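Local coordinates for protein starch synthase I (Hordeum vulgare, PDB 4HLN) that is a plant starch synthase of the glycosyltransferase type, folded as two Rossmann-like domains that face each other in the GT-B arrangement, at residues 153-158 / 206-211; 185-190 / 250-255; 196-201 / 243-248; 426-431 / 513-518; 507-512 / 535-540. All blocks are in the same frame, centred on the assembly; numbering follows the deposited sequence.

Contact 1. Residues 153-158 / 206-211; sequences ALAARG and DNVDWV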
# COMPACT_ATOMS: atom_id res chain seq x y z
N ALA A 153 3.65 -14.22 3.72
CA ALA A 153 4.47 -13.97 4.91
C ALA A 153 3.77 -14.48 6.15
O ALA A 153 4.39 -15.12 7.01
CB ALA A 153 4.74 -12.47 5.07
N LEU A 154 2.49 -14.17 6.25
CA LEU A 154 1.64 -14.70 7.30
C LEU A 154 1.63 -16.22 7.27
O LEU A 154 1.77 -16.86 8.31
CB LEU A 154 0.24 -14.17 7.14
CG LEU A 154 0.05 -12.71 7.58
CD1 LEU A 154 -1.33 -12.24 7.21
CD2 LEU A 154 0.29 -12.53 9.07
N ALA A 155 1.47 -16.81 6.09
CA ALA A 155 1.45 -18.26 5.98
C ALA A 155 2.74 -18.84 6.54
O ALA A 155 2.75 -19.91 7.13
CB ALA A 155 1.25 -18.69 4.54
N ALA A 156 3.83 -18.12 6.34
CA ALA A 156 5.16 -18.59 6.72
C ALA A 156 5.35 -18.55 8.22
O ALA A 156 6.24 -19.20 8.77
CB ALA A 156 6.21 -17.73 6.04
N ARG A 157 4.51 -17.77 8.89
CA ARG A 157 4.55 -17.67 10.34
C ARG A 157 3.58 -18.65 10.99
O ARG A 157 3.32 -18.55 12.19
CB ARG A 157 4.21 -16.25 10.80
CG ARG A 157 5.11 -15.16 10.26
CD ARG A 157 4.83 -13.83 10.98
NE ARG A 157 6.01 -13.39 11.72
CZ ARG A 157 5.99 -13.00 12.99
NH1 ARG A 157 4.85 -12.99 13.65
NH2 ARG A 157 7.12 -12.61 13.59
N GLY A 158 3.02 -19.57 10.20
CA GLY A 158 2.19 -20.64 10.73
C GLY A 158 0.68 -20.40 10.72
O GLY A 158 -0.08 -21.22 11.24
N ASP A 206 3.06 -21.96 -1.89
CA ASP A 206 3.66 -21.12 -0.86
C ASP A 206 2.91 -21.12 0.48
O ASP A 206 2.90 -20.11 1.20
CB ASP A 206 3.84 -19.69 -1.38
CG ASP A 206 4.84 -19.62 -2.52
OD1 ASP A 206 5.94 -20.19 -2.36
OD2 ASP A 206 4.53 -19.00 -3.57
N ASN A 207 2.31 -22.27 0.80
CA ASN A 207 1.55 -22.48 2.04
C ASN A 207 0.31 -21.62 2.11
O ASN A 207 -0.22 -21.34 3.20
CB ASN A 207 2.42 -22.27 3.26
CG ASN A 207 3.59 -23.21 3.27
OD1 ASN A 207 4.74 -22.78 3.12
ND2 ASN A 207 3.31 -24.50 3.41
N VAL A 208 -0.14 -21.21 0.93
CA VAL A 208 -1.32 -20.40 0.82
C VAL A 208 -2.33 -21.10 -0.05
O VAL A 208 -2.01 -21.65 -1.10
CB VAL A 208 -1.00 -18.99 0.28
CG1 VAL A 208 -2.28 -18.30 -0.24
CG2 VAL A 208 -0.33 -18.16 1.36
N ASP A 209 -3.56 -21.09 0.44
CA ASP A 209 -4.72 -21.56 -0.28
C ASP A 209 -5.25 -20.48 -1.20
O ASP A 209 -5.92 -19.54 -0.76
CB ASP A 209 -5.79 -21.97 0.71
CG ASP A 209 -5.51 -23.31 1.32
OD1 ASP A 209 -5.27 -24.23 0.51
OD2 ASP A 209 -5.50 -23.43 2.57
N TRP A 210 -4.91 -20.61 -2.47
CA TRP A 210 -5.37 -19.69 -3.49
C TRP A 210 -6.67 -20.22 -4.02
O TRP A 210 -6.70 -21.26 -4.68
CB TRP A 210 -4.36 -19.65 -4.62
CG TRP A 210 -3.04 -19.26 -4.12
CD1 TRP A 210 -2.01 -20.08 -3.78
CD2 TRP A 210 -2.60 -17.93 -3.84
NE1 TRP A 210 -0.94 -19.34 -3.32
CE2 TRP A 210 -1.28 -18.02 -3.34
CE3 TRP A 210 -3.20 -16.67 -3.97
CZ2 TRP A 210 -0.54 -16.89 -2.98
CZ3 TRP A 210 -2.47 -15.55 -3.61
CH2 TRP A 210 -1.15 -15.66 -3.12
N VAL A 211 -7.75 -19.52 -3.70
CA VAL A 211 -9.08 -19.92 -4.10
C VAL A 211 -9.64 -18.97 -5.14
O VAL A 211 -9.65 -17.76 -4.95
CB VAL A 211 -10.04 -19.93 -2.90
CG1 VAL A 211 -11.47 -20.18 -3.36
CG2 VAL A 211 -9.58 -20.94 -1.88
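Ala155, near the end of helix 150-156, meets Asn207 and Val208 where the turn after strand 195-205 runs into strand 208-214. Just before it, Leu154 sends its side chain to Ala615 and Glu619 of helix 611-627, a large apolar group suited to a helix-helix seam. Ala155 itself points at the strand. Its CB lies 3.3 Å from Asn207 O and 3.6 Å from Val208 CG2, and a single methyl lets helix and turn come close, with the CA atoms of Ala155 and Asn207 only 5.8 Å apart. No hydrogen bond joins the two segments. With CG1 anti to the backbone N (chi1 162°), CG2 is the branch of Val208 that meets Ala155, while CG1 rests over one face of the Trp210 ring, toward its rim. Asp206 and Asn207 both have left-handed backbone angles, consistent with a tight type I' hairpin turn, a setting that asparagine and aspartate tolerate well. Asn207 also lays its CB 4.0 Å from Ala155 CB, while its ND2 is held by Tyr204 OH. Beyond the helix, Arg157 turns away to salt bridges with Asp612 and Glu619. Gly158 has a positive phi (95°), where a side chain would jam against the preceding carbonyl, so glycine suits the turn after the helix. Helix 150-156 is the crossover from strand 126-130 to strand 160-166 of the N-terminal Rossmann-like domain. Helix 611-627 packs against Ala153 and Leu154 of the helix and against Arg157 just after it, whereas Ala155 reaches Val161 of strand 160-166, whose Val163 touches Val208.

Contact 2. Residues 185-190 / 250-255; sequences KHIKIP and PLILEL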
# COMPACT_ATOMS: atom_id res chain seq x y z
N LYS A 185 -16.95 -27.80 -5.96
CA LYS A 185 -17.92 -27.04 -5.18
C LYS A 185 -18.47 -25.84 -5.94
O LYS A 185 -17.73 -25.09 -6.58
CB LYS A 185 -17.29 -26.59 -3.88
CG LYS A 185 -16.95 -27.74 -2.97
CD LYS A 185 -18.20 -28.30 -2.33
CE LYS A 185 -17.89 -29.58 -1.58
NZ LYS A 185 -19.01 -29.96 -0.67
N HIS A 186 -19.78 -25.67 -5.87
CA HIS A 186 -20.42 -24.50 -6.45
C HIS A 186 -21.40 -23.90 -5.44
O HIS A 186 -21.86 -24.58 -4.53
CB HIS A 186 -21.19 -24.91 -7.70
CG HIS A 186 -22.51 -25.57 -7.40
ND1 HIS A 186 -22.64 -26.93 -7.24
CD2 HIS A 186 -23.75 -25.04 -7.23
CE1 HIS A 186 -23.91 -27.22 -6.99
NE2 HIS A 186 -24.60 -26.09 -6.97
N ILE A 187 -21.71 -22.61 -5.59
CA ILE A 187 -22.84 -22.07 -4.84
C ILE A 187 -23.76 -21.30 -5.76
O ILE A 187 -23.35 -20.87 -6.85
CB ILE A 187 -22.43 -21.17 -3.68
CG1 ILE A 187 -21.72 -19.92 -4.19
CG2 ILE A 187 -21.54 -21.95 -2.70
CD1 ILE A 187 -21.21 -19.02 -3.09
N LYS A 188 -25.00 -21.16 -5.31
CA LYS A 188 -25.99 -20.36 -6.03
C LYS A 188 -26.33 -19.14 -5.20
O LYS A 188 -26.85 -19.25 -4.07
CB LYS A 188 -27.25 -21.16 -6.39
CG LYS A 188 -27.04 -22.14 -7.55
CD LYS A 188 -28.33 -22.80 -8.00
CE LYS A 188 -28.07 -24.05 -8.84
NZ LYS A 188 -27.70 -25.27 -8.03
N ILE A 189 -26.00 -17.97 -5.75
CA ILE A 189 -26.17 -16.68 -5.09
C ILE A 189 -27.43 -15.97 -5.56
O ILE A 189 -27.55 -15.62 -6.74
CB ILE A 189 -24.98 -15.77 -5.38
CG1 ILE A 189 -23.67 -16.49 -5.04
CG2 ILE A 189 -25.14 -14.46 -4.63
CD1 ILE A 189 -22.42 -15.86 -5.67
N PRO A 190 -28.38 -15.75 -4.65
CA PRO A 190 -29.59 -15.01 -5.02
C PRO A 190 -29.30 -13.50 -4.99
O PRO A 190 -29.02 -12.92 -3.94
CB PRO A 190 -30.58 -15.40 -3.92
CG PRO A 190 -29.69 -15.57 -2.72
CD PRO A 190 -28.37 -16.13 -3.23
N PRO A 250 -14.98 -20.44 3.42
CA PRO A 250 -14.50 -20.96 4.71
C PRO A 250 -15.47 -21.97 5.34
O PRO A 250 -15.09 -22.74 6.22
CB PRO A 250 -14.41 -19.71 5.59
CG PRO A 250 -14.34 -18.57 4.64
CD PRO A 250 -15.19 -18.98 3.46
N LEU A 251 -16.70 -21.97 4.87
CA LEU A 251 -17.71 -22.88 5.38
C LEU A 251 -17.83 -24.17 4.56
O LEU A 251 -18.33 -25.16 5.08
CB LEU A 251 -19.06 -22.20 5.42
CG LEU A 251 -19.16 -20.89 6.19
CD1 LEU A 251 -20.51 -20.18 5.94
CD2 LEU A 251 -18.95 -21.12 7.66
N ILE A 252 -17.40 -24.17 3.31
CA ILE A 252 -17.67 -25.33 2.46
C ILE A 252 -16.51 -26.01 1.76
O ILE A 252 -16.66 -27.13 1.27
CB ILE A 252 -18.73 -25.06 1.39
CG1 ILE A 252 -18.22 -24.05 0.36
CG2 ILE A 252 -20.06 -24.64 2.04
CD1 ILE A 252 -19.09 -23.98 -0.85
N LEU A 253 -15.36 -25.34 1.68
CA LEU A 253 -14.22 -25.95 1.01
C LEU A 253 -13.39 -26.82 1.97
O LEU A 253 -12.78 -26.32 2.91
CB LEU A 253 -13.35 -24.90 0.33
CG LEU A 253 -14.06 -24.16 -0.82
CD1 LEU A 253 -13.11 -23.23 -1.54
CD2 LEU A 253 -14.66 -25.14 -1.81
N GLU A 254 -13.37 -28.13 1.73
CA GLU A 254 -12.54 -29.01 2.56
C GLU A 254 -11.09 -29.10 2.08
O GLU A 254 -10.66 -30.14 1.59
CB GLU A 254 -13.15 -30.40 2.71
CG GLU A 254 -14.56 -30.40 3.25
CD GLU A 254 -14.92 -31.67 3.99
OE1 GLU A 254 -15.82 -31.61 4.86
OE2 GLU A 254 -14.31 -32.73 3.70
N LEU A 255 -10.36 -28.01 2.25
CA LEU A 255 -8.96 -27.93 1.86
C LEU A 255 -8.07 -28.74 2.80
O LEU A 255 -8.10 -28.56 4.03
CB LEU A 255 -8.53 -26.48 1.86
CG LEU A 255 -9.51 -25.69 0.98
CD1 LEU A 255 -9.33 -24.18 1.12
CD2 LEU A 255 -9.41 -26.13 -0.49
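Strand 185-190 passes the end of helix 235-252 with Lys185 and Leu253 nearest, their CA atoms 7.3 Å apart, just where Leu253 leaves helical backbone angles. The strand is an outermost one of the mixed sheet in the N-terminal Rossmann-like domain, so the contact lays the helix end against the border of an alpha/beta fold. The side chains of Lys185 and Leu253 run alongside each other, pointing opposite ways: Leu253 CD2 touches Lys185 CB at 3.6 Å and CG at nearly the same distance. The bend of the lysine at chi2 (-75°) then carries the rest of the chain alongside Ile252 O, with CE 4.0 Å from that oxygen, but no hydrogen bond forms. Lysine suits this exposed strand position: its methylenes pack on the leucine while the charged end can probably stay in solvent. Glu254, the centre of an inverse gamma turn that leads the chain away from the helix, keeps OE1 6.6 Å from Lys185 NZ, where any attraction would be a weak, long-range one. Ile187, bonded through its backbone to Val198 of the adjacent strand, faces the helix and also touches Glu248. Branched apolar chains fit both Ile187 and Ile252, which meet between strand and helix. Their side chains cross obliquely, and the touching atoms are CG2 of Ile187 and CD1 of Ile252, 3.7 Å apart.

Contact 3. Residues 196-201 / 243-248; sequences HEVTFF and CYAACE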
# COMPACT_ATOMS: atom_id res chain seq x y z
N HIS A 196 -27.50 -16.68 -9.32
CA HIS A 196 -26.31 -16.89 -10.15
C HIS A 196 -25.35 -17.88 -9.52
O HIS A 196 -25.16 -17.92 -8.30
CB HIS A 196 -25.63 -15.55 -10.43
CG HIS A 196 -26.58 -14.48 -10.87
ND1 HIS A 196 -26.72 -14.11 -12.19
CD2 HIS A 196 -27.47 -13.74 -10.17
CE1 HIS A 196 -27.64 -13.17 -12.28
NE2 HIS A 196 -28.11 -12.92 -11.07
N GLU A 197 -24.73 -18.70 -10.35
CA GLU A 197 -23.85 -19.71 -9.81
C GLU A 197 -22.41 -19.36 -10.04
O GLU A 197 -22.04 -18.93 -11.14
CB GLU A 197 -24.14 -21.06 -10.44
CG GLU A 197 -23.20 -22.14 -9.97
CD GLU A 197 -23.51 -23.48 -10.59
OE1 GLU A 197 -24.71 -23.84 -10.62
OE2 GLU A 197 -22.56 -24.14 -11.05
N VAL A 198 -21.60 -19.55 -9.01
CA VAL A 198 -20.15 -19.49 -9.12
C VAL A 198 -19.58 -20.86 -8.72
O VAL A 198 -20.25 -21.64 -8.04
CB VAL A 198 -19.55 -18.38 -8.23
CG1 VAL A 198 -20.16 -17.02 -8.59
CG2 VAL A 198 -19.81 -18.67 -6.77
N THR A 199 -18.36 -21.15 -9.17
CA THR A 199 -17.69 -22.38 -8.77
C THR A 199 -16.32 -22.03 -8.22
O THR A 199 -15.85 -20.91 -8.38
CB THR A 199 -17.58 -23.39 -9.92
OG1 THR A 199 -16.81 -22.82 -10.98
CG2 THR A 199 -18.96 -23.78 -10.45
N PHE A 200 -15.68 -22.97 -7.54
CA PHE A 200 -14.42 -22.68 -6.89
C PHE A 200 -13.31 -23.53 -7.45
O PHE A 200 -13.45 -24.76 -7.55
CB PHE A 200 -14.53 -22.92 -5.38
CG PHE A 200 -15.52 -22.05 -4.69
CD1 PHE A 200 -15.11 -20.91 -4.01
CD2 PHE A 200 -16.87 -22.37 -4.69
CE1 PHE A 200 -16.02 -20.10 -3.35
CE2 PHE A 200 -17.80 -21.57 -4.03
CZ PHE A 200 -17.37 -20.43 -3.36
N PHE A 201 -12.21 -22.87 -7.79
CA PHE A 201 -10.99 -23.54 -8.20
C PHE A 201 -9.97 -23.26 -7.13
O PHE A 201 -10.10 -22.28 -6.40
CB PHE A 201 -10.54 -23.03 -9.58
CG PHE A 201 -11.44 -23.49 -10.69
CD1 PHE A 201 -12.75 -23.02 -10.78
CD2 PHE A 201 -11.00 -24.42 -11.62
CE1 PHE A 201 -13.60 -23.46 -11.79
CE2 PHE A 201 -11.84 -24.87 -12.64
CZ PHE A 201 -13.15 -24.39 -12.72
N CYS A 243 -18.04 -11.32 -3.33
CA CYS A 243 -18.21 -11.15 -1.90
C CYS A 243 -19.05 -12.26 -1.27
O CYS A 243 -18.68 -12.80 -0.24
CB CYS A 243 -18.78 -9.77 -1.59
SG CYS A 243 -17.55 -8.42 -1.73
N TYR A 244 -20.17 -12.60 -1.89
CA TYR A 244 -20.96 -13.74 -1.44
C TYR A 244 -20.13 -15.04 -1.40
O TYR A 244 -20.18 -15.80 -0.44
CB TYR A 244 -22.20 -13.94 -2.32
CG TYR A 244 -23.38 -13.07 -1.94
CD1 TYR A 244 -24.23 -13.45 -0.90
CD2 TYR A 244 -23.65 -11.88 -2.63
CE1 TYR A 244 -25.31 -12.68 -0.54
CE2 TYR A 244 -24.73 -11.09 -2.28
CZ TYR A 244 -25.55 -11.49 -1.23
OH TYR A 244 -26.63 -10.73 -0.85
N ALA A 245 -19.37 -15.26 -2.47
CA ALA A 245 -18.55 -16.44 -2.60
C ALA A 245 -17.55 -16.51 -1.46
O ALA A 245 -17.34 -17.56 -0.87
CB ALA A 245 -17.82 -16.41 -3.95
N ALA A 246 -16.93 -15.39 -1.15
CA ALA A 246 -15.87 -15.40 -0.17
C ALA A 246 -16.41 -15.74 1.23
O ALA A 246 -15.69 -16.26 2.08
CB ALA A 246 -15.12 -14.06 -0.18
N CYS A 247 -17.69 -15.44 1.46
CA CYS A 247 -18.33 -15.78 2.72
C CYS A 247 -18.61 -17.28 2.83
O CYS A 247 -18.59 -17.86 3.91
CB CYS A 247 -19.61 -14.98 2.90
SG CYS A 247 -19.29 -13.23 3.24
N GLU A 248 -18.84 -17.92 1.70
CA GLU A 248 -19.07 -19.36 1.67
C GLU A 248 -17.81 -20.22 1.75
O GLU A 248 -17.83 -21.31 2.33
CB GLU A 248 -19.87 -19.73 0.43
CG GLU A 248 -21.32 -19.32 0.57
CD GLU A 248 -21.99 -20.00 1.75
OE1 GLU A 248 -22.00 -21.26 1.77
OE2 GLU A 248 -22.48 -19.30 2.67
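The Phe200 ring meets the helix by its edge: Ala245 O lies near the ring plane, 3.8 Å from Phe200 CE1 and equally far from CZ, and nothing from residues 243-248 rests on either face. An aromatic C-H edge carries slight positive charge, so it may suit a carbonyl oxygen that also takes a weak bond from Glu248 N. With CG beside the backbone N (chi1 -62°), the ring is directed at the helix; the Ala245 methyl lies off the ring plane, just beyond its rim, with Phe200 CZ to Ala245 CB 4.1 Å. Two residues earlier on the same side of the strand, Val198 brings CG2 to 4.1 Å from Ala245 CB, so the alanine methyl touches both the valine and the phenylalanine. This is sheet-helix packing within a Rossmann-like domain, in which helix 235-252 forms the crossover from strand 208-214 to strand 264-269. Alanine suits the place because its short side chain lets the helix settle with the CA atoms of Ala245 and Val198 7.4 Å apart. Val213 of strand 208-214 touches both Val198 and Ala245, and Leu253 packs on Phe200. Glu248 bends its carboxylate away from the strand, its OE2 bonded to Tyr284 OH.

Contact 4. Residues 426-431 / 513-518; sequences AELQRE and AGCDIL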
# COMPACT_ATOMS: atom_id res chain seq x y z
N ALA A 426 31.35 8.34 -4.02
CA ALA A 426 32.40 8.85 -4.89
C ALA A 426 32.27 8.14 -6.22
O ALA A 426 32.30 8.76 -7.28
CB ALA A 426 33.74 8.60 -4.27
N GLU A 427 32.09 6.82 -6.15
CA GLU A 427 31.97 6.01 -7.34
C GLU A 427 30.71 6.35 -8.12
O GLU A 427 30.64 6.17 -9.33
CB GLU A 427 31.99 4.53 -6.98
CG GLU A 427 33.38 4.02 -6.71
CD GLU A 427 34.33 4.32 -7.87
OE1 GLU A 427 34.25 3.61 -8.90
OE2 GLU A 427 35.14 5.26 -7.74
N LEU A 428 29.71 6.85 -7.41
CA LEU A 428 28.47 7.24 -8.05
C LEU A 428 28.65 8.58 -8.74
O LEU A 428 28.23 8.76 -9.88
CB LEU A 428 27.33 7.28 -7.03
CG LEU A 428 25.96 7.75 -7.54
CD1 LEU A 428 25.41 6.80 -8.61
CD2 LEU A 428 24.99 7.92 -6.38
N GLN A 429 29.27 9.54 -8.05
CA GLN A 429 29.55 10.83 -8.67
C GLN A 429 30.35 10.60 -9.95
O GLN A 429 30.09 11.22 -10.98
CB GLN A 429 30.31 11.75 -7.72
CG GLN A 429 29.42 12.30 -6.63
CD GLN A 429 30.21 12.85 -5.45
OE1 GLN A 429 31.28 12.34 -5.11
NE2 GLN A 429 29.67 13.88 -4.82
N ARG A 430 31.30 9.67 -9.89
CA ARG A 430 32.12 9.38 -11.05
C ARG A 430 31.28 8.83 -12.21
O ARG A 430 31.36 9.32 -13.34
CB ARG A 430 33.28 8.46 -10.69
CG ARG A 430 34.33 9.13 -9.79
CD ARG A 430 35.62 8.33 -9.72
NE ARG A 430 36.00 8.06 -8.33
CZ ARG A 430 36.89 8.75 -7.64
NH1 ARG A 430 37.51 9.77 -8.20
NH2 ARG A 430 37.17 8.43 -6.39
N GLU A 431 30.46 7.83 -11.93
CA GLU A 431 29.58 7.26 -12.93
C GLU A 431 28.65 8.30 -13.58
O GLU A 431 28.30 8.19 -14.76
CB GLU A 431 28.75 6.16 -12.29
CG GLU A 431 28.06 5.22 -13.24
CD GLU A 431 27.26 4.15 -12.50
OE1 GLU A 431 27.39 4.05 -11.25
OE2 GLU A 431 26.49 3.40 -13.16
N ALA A 513 22.40 3.70 -2.56
CA ALA A 513 23.58 3.63 -1.70
C ALA A 513 24.41 4.90 -1.74
O ALA A 513 24.93 5.33 -0.71
CB ALA A 513 24.43 2.40 -2.04
N GLY A 514 24.54 5.52 -2.92
CA GLY A 514 25.43 6.65 -3.10
C GLY A 514 24.95 7.96 -2.50
O GLY A 514 25.75 8.71 -1.92
N CYS A 515 23.66 8.23 -2.64
CA CYS A 515 23.04 9.47 -2.16
C CYS A 515 22.99 9.59 -0.65
O CYS A 515 22.94 8.59 0.07
CB CYS A 515 21.61 9.61 -2.68
SG CYS A 515 21.49 9.81 -4.45
N ASP A 516 22.95 10.84 -0.19
CA ASP A 516 22.86 11.12 1.24
C ASP A 516 21.40 11.22 1.63
O ASP A 516 21.00 10.79 2.71
CB ASP A 516 23.60 12.42 1.56
CG ASP A 516 25.07 12.37 1.16
OD1 ASP A 516 25.78 11.44 1.61
OD2 ASP A 516 25.50 13.24 0.37
N ILE A 517 20.61 11.78 0.71
CA ILE A 517 19.18 11.98 0.89
C ILE A 517 18.42 11.41 -0.29
O ILE A 517 18.87 11.51 -1.43
CB ILE A 517 18.85 13.47 0.97
CG1 ILE A 517 19.60 14.11 2.14
CG2 ILE A 517 17.33 13.71 1.05
CD1 ILE A 517 19.48 15.60 2.15
N LEU A 518 17.27 10.82 -0.01
CA LEU A 518 16.40 10.35 -1.07
C LEU A 518 15.08 11.07 -0.92
O LEU A 518 14.57 11.21 0.19
CB LEU A 518 16.20 8.85 -0.98
CG LEU A 518 15.82 8.18 -2.30
CD1 LEU A 518 17.04 8.04 -3.19
CD2 LEU A 518 15.21 6.82 -2.02
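Leu428 rests one methyl directly on the backbone of Gly514, its CD2 3.5 Å from Gly514 CA and 3.9 Å from Gly514 C. Glycine suits this spot because, without a side chain, it lets the tip of the leucine press against the backbone of the last turn of helix 505-514, and the CA atoms of Leu428 and Gly514 come within 5.8 Å. The leucine reaches across because its CG stands anti to the backbone N (chi1 177°). From there CD2 also comes 4.0 Å from Cys515 N and, more loosely, 4.4 Å from Cys515 SG. Cys515 is the first residue to leave helical angles; it turns its CB away from the leucine, yet both residues touch Leu442 of strand 442-446. Polar groups further out link helix 419-432 to the end of helix 505-514 and the loop after it. Asp516 OD2 pairs with Lys425 NZ and accepts from Leu442 N, while Lys421 NZ binds Ala513 O. On the outer side of helix 419-432, Arg430 NE bonds Glu427 OE2 at 3.0 Å, an i to i+3 salt bridge in which NE lies nearly along the C-O direction of OE2, while that oxygen is tilted 18° out of the guanidinium plane. The Leu428 contact sits beside the loop that takes helix 505-514 into strand 517-520, the closing step of a beta-alpha-beta crossover from strand 497-501 in the C-terminal Rossmann-like domain of a GT-B glycosyltransferase.

Contact 5. Residues 507-512 / 535-540; sequences VSHRIT and MQYGTV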
# COMPACT_ATOMS: atom_id res chain seq x y z
N VAL A 507 21.43 0.52 -11.43
CA VAL A 507 21.71 1.93 -11.19
C VAL A 507 20.88 2.49 -10.03
O VAL A 507 21.34 3.36 -9.29
CB VAL A 507 21.50 2.79 -12.45
CG1 VAL A 507 21.59 4.27 -12.11
CG2 VAL A 507 22.55 2.43 -13.52
N SER A 508 19.67 1.97 -9.86
CA SER A 508 18.84 2.42 -8.76
C SER A 508 19.44 1.98 -7.42
O SER A 508 19.35 2.70 -6.42
CB SER A 508 17.40 1.96 -8.93
OG SER A 508 17.32 0.55 -8.92
N HIS A 509 20.06 0.80 -7.39
CA HIS A 509 20.72 0.32 -6.17
C HIS A 509 21.88 1.25 -5.83
O HIS A 509 22.06 1.65 -4.67
CB HIS A 509 21.22 -1.13 -6.32
CG HIS A 509 20.16 -2.17 -6.12
ND1 HIS A 509 20.16 -3.04 -5.05
CD2 HIS A 509 19.06 -2.49 -6.85
CE1 HIS A 509 19.11 -3.84 -5.12
NE2 HIS A 509 18.43 -3.53 -6.21
N ARG A 510 22.68 1.61 -6.83
CA ARG A 510 23.83 2.48 -6.63
C ARG A 510 23.45 3.90 -6.23
O ARG A 510 24.15 4.55 -5.46
CB ARG A 510 24.70 2.53 -7.87
CG ARG A 510 25.71 1.43 -7.95
CD ARG A 510 26.38 1.43 -9.31
NE ARG A 510 26.18 0.14 -9.94
CZ ARG A 510 25.85 -0.05 -11.21
NH1 ARG A 510 25.69 1.00 -12.01
NH2 ARG A 510 25.70 -1.28 -11.67
N ILE A 511 22.33 4.38 -6.77
CA ILE A 511 21.84 5.69 -6.37
C ILE A 511 21.42 5.63 -4.91
O ILE A 511 21.78 6.49 -4.12
CB ILE A 511 20.66 6.16 -7.23
CG1 ILE A 511 21.19 6.73 -8.54
CG2 ILE A 511 19.87 7.23 -6.51
CD1 ILE A 511 20.16 6.80 -9.61
N THR A 512 20.68 4.59 -4.56
CA THR A 512 20.19 4.45 -3.20
C THR A 512 21.35 4.45 -2.22
O THR A 512 21.31 5.13 -1.20
CB THR A 512 19.38 3.16 -3.03
OG1 THR A 512 18.30 3.18 -3.97
CG2 THR A 512 18.81 3.05 -1.63
N MET A 535 16.19 3.95 4.13
CA MET A 535 16.51 3.67 5.52
C MET A 535 17.42 2.45 5.64
O MET A 535 18.41 2.46 6.37
CB MET A 535 15.22 3.49 6.33
CG MET A 535 14.59 4.82 6.79
SD MET A 535 12.91 4.66 7.44
CE MET A 535 13.20 3.92 9.04
N GLN A 536 17.08 1.40 4.91
CA GLN A 536 17.86 0.17 4.91
C GLN A 536 19.30 0.46 4.51
O GLN A 536 20.22 -0.28 4.87
CB GLN A 536 17.23 -0.84 3.94
CG GLN A 536 18.01 -2.13 3.76
CD GLN A 536 17.98 -3.03 4.99
OE1 GLN A 536 17.46 -2.66 6.06
NE2 GLN A 536 18.53 -4.23 4.85
N TYR A 537 19.50 1.54 3.77
CA TYR A 537 20.81 1.86 3.20
C TYR A 537 21.50 3.06 3.84
O TYR A 537 22.52 3.53 3.33
CB TYR A 537 20.67 2.10 1.70
CG TYR A 537 20.73 0.83 0.91
CD1 TYR A 537 19.77 -0.14 1.08
CD2 TYR A 537 21.75 0.60 -0.00
CE1 TYR A 537 19.81 -1.31 0.37
CE2 TYR A 537 21.80 -0.58 -0.72
CZ TYR A 537 20.82 -1.54 -0.52
OH TYR A 537 20.83 -2.72 -1.21
N GLY A 538 20.94 3.58 4.92
CA GLY A 538 21.51 4.75 5.56
C GLY A 538 21.36 6.00 4.71
O GLY A 538 22.10 6.97 4.86
N THR A 539 20.39 5.97 3.81
CA THR A 539 20.07 7.15 3.03
C THR A 539 18.84 7.78 3.65
O THR A 539 17.79 7.14 3.76
CB THR A 539 19.83 6.80 1.57
OG1 THR A 539 21.00 6.14 1.06
CG2 THR A 539 19.55 8.06 0.74
N VAL A 540 18.98 9.02 4.07
CA VAL A 540 17.92 9.68 4.82
C VAL A 540 16.81 10.13 3.90
O VAL A 540 17.04 10.86 2.94
CB VAL A 540 18.45 10.87 5.64
CG1 VAL A 540 17.30 11.61 6.27
CG2 VAL A 540 19.39 10.38 6.72
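A Schellman motif ends helix 529-536, and two residues of its turn, Tyr537 and Thr539, meet His509 and Thr512 of helix 505-514 in the C-terminal Rossmann-like domain. Gly538 is the C-prime residue: its positive phi suits glycine, and its N bonds Met535 O while Thr539 N bonds Ala534 O. The turn leads straight into strand 540-544. The Thr512 and Tyr537 side chains cross at about a right angle, with Thr512 CG2 3.9 Å from Tyr537 CG and just as far from its CB. At the far end of the ring, Tyr537 OH lies 3.9 Å from His509 ND1. The two do not bond each other; both bind Asp406 OD2, so one carboxylate oxygen ties the buried histidine and tyrosine together. Thr539 OG1 donates to Thr512 O, near the end of its helix; the modelled 2.5 Å is doubtful as an exact length. The same hydroxyl also reaches Cys515 O, so its one proton would have to be shared between the two carbonyls, and it is bonded to Lys421 NZ; a small polar side chain suits this buried position. Thr512 holds its own hydroxyl on its helix, with CG2 anti to the backbone N and OG1 turned back to Ser508 O at 2.7 Å. The C=O...OG1 angle is 150°, and Thr512 N and OG1 approach that oxygen from the two sides of the carbonyl plane.

How the contacts relate
From the N terminus, contact 1 opens first and closes when the chain reaches residues 206-211. Before that, contacts 2 and 3 have opened on the neighbouring strands 181-190 and 195-205, so contact 1 crosses both. Contact 3 closes at 243-248, nested inside the loop that contact 2 closes at 250-255; both use helix 235-252, and the three bind helices to one end of the N-terminal sheet. Contacts 4 and 5 follow in series; the centres of contacts 2 and 4 lie about 55 Å apart. Closing at 513-518 and 535-540, they cross and touch through the Glu431-Arg510 salt bridge and a probable backbone bond between Leu518 and Val540. They join helix 419-432 and the end of helix 529-536 to helix 505-514 in the second Rossmann-like domain.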